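Local coordinates for La-related protein 7 homolog (Schizosaccharomyces pombe, PDB 6TZN) that specifically binds telomerase RNA and promotes its assembly with the catalytic subunit, at residues S30-Y34 with D88-H92. Sequence-based numbering, arbitrary orientation.
Sequences SLLSY and DIRAH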
ATOM      1  N   SER A  30      -2.097  -9.495  -0.096  1.00 16.86           N
ATOM      2  CA  SER A  30      -1.659 -10.292  -1.236  1.00 17.85           C
ATOM      3  C   SER A  30      -1.229  -9.409  -2.398  1.00 15.98           C
ATOM      4  O   SER A  30      -0.229  -9.700  -3.071  1.00 17.88           O
ATOM      5  CB  SER A  30      -2.781 -11.228  -1.679  1.00 20.58           C
ATOM      6  OG  SER A  30      -3.052 -12.177  -0.667  1.00 22.43           O
ATOM      7  N   LEU A  31      -1.981  -8.338  -2.661  1.00 15.39           N
ATOM      8  CA  LEU A  31      -1.631  -7.425  -3.743  1.00 15.94           C
ATOM      9  C   LEU A  31      -0.275  -6.776  -3.480  1.00 15.85           C
ATOM     10  O   LEU A  31       0.596  -6.725  -4.364  1.00 16.41           O
ATOM     11  CB  LEU A  31      -2.726  -6.370  -3.895  1.00 16.52           C
ATOM     12  CG  LEU A  31      -2.605  -5.366  -5.043  1.00 19.31           C
ATOM     13  CD1 LEU A  31      -3.998  -4.895  -5.478  1.00 21.04           C
ATOM     14  CD2 LEU A  31      -1.745  -4.175  -4.644  1.00 20.98           C
ATOM     15  N   LEU A  32      -0.075  -6.266  -2.264  1.00 16.22           N
ATOM     16  CA  LEU A  32       1.207  -5.655  -1.927  1.00 18.26           C
ATOM     17  C   LEU A  32       2.348  -6.650  -2.091  1.00 20.00           C
ATOM     18  O   LEU A  32       3.392  -6.313  -2.650  1.00 21.24           O
ATOM     19  CB  LEU A  32       1.161  -5.127  -0.496  1.00 21.67           C
ATOM     20  CG  LEU A  32       0.267  -3.914  -0.252  1.00 24.86           C
ATOM     21  CD1 LEU A  32       0.211  -3.606   1.230  1.00 24.84           C
ATOM     22  CD2 LEU A  32       0.759  -2.699  -1.024  1.00 25.99           C
ATOM     23  N   SER A  33       2.168  -7.886  -1.620  1.00 20.81           N
ATOM     24  CA  SER A  33       3.219  -8.892  -1.752  1.00 22.78           C
ATOM     25  C   SER A  33       3.500  -9.216  -3.214  1.00 22.14           C
ATOM     26  O   SER A  33       4.662  -9.365  -3.612  1.00 23.21           O
ATOM     27  CB  SER A  33       2.824 -10.153  -0.990  1.00 27.62           C
ATOM     28  OG  SER A  33       2.560  -9.843   0.366  1.00 33.33           O
ATOM     29  N   TYR A  34       2.451  -9.335  -4.022  1.00 19.78           N
ATOM     30  CA  TYR A  34       2.608  -9.638  -5.438  1.00 20.12           C
ATOM     31  C   TYR A  34       3.411  -8.547  -6.138  1.00 18.09           C
ATOM     32  O   TYR A  34       4.365  -8.831  -6.874  1.00 19.98           O
ATOM     33  CB  TYR A  34       1.215  -9.787  -6.062  1.00 20.21           C
ATOM     34  CG  TYR A  34       1.225 -10.204  -7.509  1.00 19.52           C
ATOM     35  CD1 TYR A  34       1.388  -9.266  -8.523  1.00 18.96           C
ATOM     36  CD2 TYR A  34       1.080 -11.538  -7.862  1.00 21.75           C
ATOM     37  CE1 TYR A  34       1.414  -9.652  -9.850  1.00 20.09           C
ATOM     38  CE2 TYR A  34       1.093 -11.932  -9.184  1.00 22.36           C
ATOM     39  CZ  TYR A  34       1.264 -10.985 -10.172  1.00 20.09           C
ATOM     40  OH  TYR A  34       1.274 -11.380 -11.484  1.00 22.49           O
ATOM     41  N   ASP A  88      -9.038  -8.801  -6.666  1.00 15.49           N
ATOM     42  CA  ASP A  88      -7.962  -8.821  -7.653  1.00 15.64           C
ATOM     43  C   ASP A  88      -6.621  -8.571  -6.967  1.00 15.08           C
ATOM     44  O   ASP A  88      -6.427  -7.524  -6.343  1.00 16.02           O
ATOM     45  CB  ASP A  88      -8.254  -7.729  -8.681  1.00 16.96           C
ATOM     46  CG  ASP A  88      -7.276  -7.707  -9.834  1.00 16.96           C
ATOM     47  OD1 ASP A  88      -6.471  -8.647  -9.991  1.00 17.42           O
ATOM     48  OD2 ASP A  88      -7.342  -6.717 -10.588  1.00 18.56           O
ATOM     49  N   ILE A  89      -5.707  -9.531  -7.092  1.00 16.07           N
ATOM     50  CA  ILE A  89      -4.370  -9.452  -6.506  1.00 16.72           C
ATOM     51  C   ILE A  89      -3.333  -8.923  -7.498  1.00 16.77           C
ATOM     52  O   ILE A  89      -2.455  -8.142  -7.128  1.00 21.48           O
ATOM     53  CB  ILE A  89      -3.957 -10.840  -5.967  1.00 22.40           C
ATOM     54  CG1 ILE A  89      -4.860 -11.261  -4.803  1.00 24.08           C
ATOM     55  CG2 ILE A  89      -2.473 -10.850  -5.582  1.00 28.14           C
ATOM     56  CD1 ILE A  89      -4.696 -12.723  -4.453  1.00 27.19           C
ATOM     57  N   ARG A  90      -3.381  -9.358  -8.758  1.00 16.28           N
ATOM     58  CA  ARG A  90      -2.319  -8.971  -9.678  1.00 17.15           C
ATOM     59  C   ARG A  90      -2.566  -7.611 -10.317  1.00 16.27           C
ATOM     60  O   ARG A  90      -1.605  -6.945 -10.719  1.00 16.82           O
ATOM     61  CB  ARG A  90      -2.034 -10.075 -10.694  1.00 21.99           C
ATOM     62  CG  ARG A  90      -3.038 -10.249 -11.780  1.00 25.14           C
ATOM     63  CD  ARG A  90      -2.788 -11.580 -12.519  1.00 26.75           C
ATOM     64  NE  ARG A  90      -3.597 -12.655 -11.950  1.00 22.66           N
ATOM     65  CZ  ARG A  90      -3.688 -13.887 -12.445  1.00 22.82           C
ATOM     66  NH1 ARG A  90      -2.986 -14.237 -13.520  1.00 23.73           N
ATOM     67  NH2 ARG A  90      -4.485 -14.776 -11.860  1.00 20.87           N
ATOM     68  N   ALA A  91      -3.820  -7.166 -10.380  1.00 16.01           N
ATOM     69  CA  ALA A  91      -4.142  -5.770 -10.666  1.00 16.62           C
ATOM     70  C   ALA A  91      -3.558  -5.284 -12.000  1.00 16.25           C
ATOM     71  O   ALA A  91      -2.973  -4.206 -12.094  1.00 17.54           O
ATOM     72  CB  ALA A  91      -3.734  -4.866  -9.494  1.00 17.31           C
ATOM     73  N   HIS A  92      -3.761  -6.065 -13.053  1.00 17.49           N
ATOM     74  CA  HIS A  92      -3.330  -5.613 -14.372  1.00 18.68           C
ATOM     75  C   HIS A  92      -4.268  -4.530 -14.883  1.00 19.43           C
ATOM     76  O   HIS A  92      -5.493  -4.676 -14.837  1.00 23.30           O
ATOM     77  CB  HIS A  92      -3.318  -6.776 -15.360  1.00 20.65           C
ATOM     78  CG  HIS A  92      -2.251  -7.782 -15.086  1.00 20.76           C
ATOM     79  ND1 HIS A  92      -2.168  -8.979 -15.760  1.00 24.52           N
ATOM     80  CD2 HIS A  92      -1.236  -7.780 -14.190  1.00 21.51           C
ATOM     81  CE1 HIS A  92      -1.133  -9.666 -15.305  1.00 25.70           C
ATOM     82  NE2 HIS A  92      -0.553  -8.960 -14.351  1.00 23.83           N
TER
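The ring of Y34 lies with one face against the start of the R90 side chain, whose CB sits 3.8 Å from the ring centroid and 26° off the normal, a CH-pi contact offset toward the hydroxyl side. Y34 CZ, 3.5 Å from R90 CB, is the nearest ring atom. Y34 reaches this place because its CG is anti to the backbone N (chi1 -176°), which sends the ring out from helix 25-39 over the loop. Beyond CB the arginine leads away from the helix, and its CG covers one face of the H92 imidazole. One turn before Y34, S30 receives I89: I89 CG2 lies 3.6 Å from S30 O, while I89 CD1 meets S30 CB at 3.7 Å. L31 packs beside it, CG 3.5 Å from I89 O and CD1 4.0 Å from A91 CB, and L31 CA makes a CA-H...O contact to the same carbonyl.

The turn at D88-A91 is braced by its own polar bonds: D88 OD1 accepts the A91 N-H from above the carboxylate plane at 3.1 Å, an Asx motif, and OD2 takes the backbone N-H of N84. R81 NH1 hydrogen-bonds to R90 O, and R38 adds a cation-pi contact to Y34. Replacing Y34 with an alanine would probably leave R90 CB without its aromatic cover and R38 without its pi partner. No conventional hydrogen bond joins the two segments, and buried I89 O has no such partner, so segment 88-92, part of the xRRM domain's loop between helix 66-78 and strand 103-106, meets helix 25-39 here through van der Waals and CH-pi contacts.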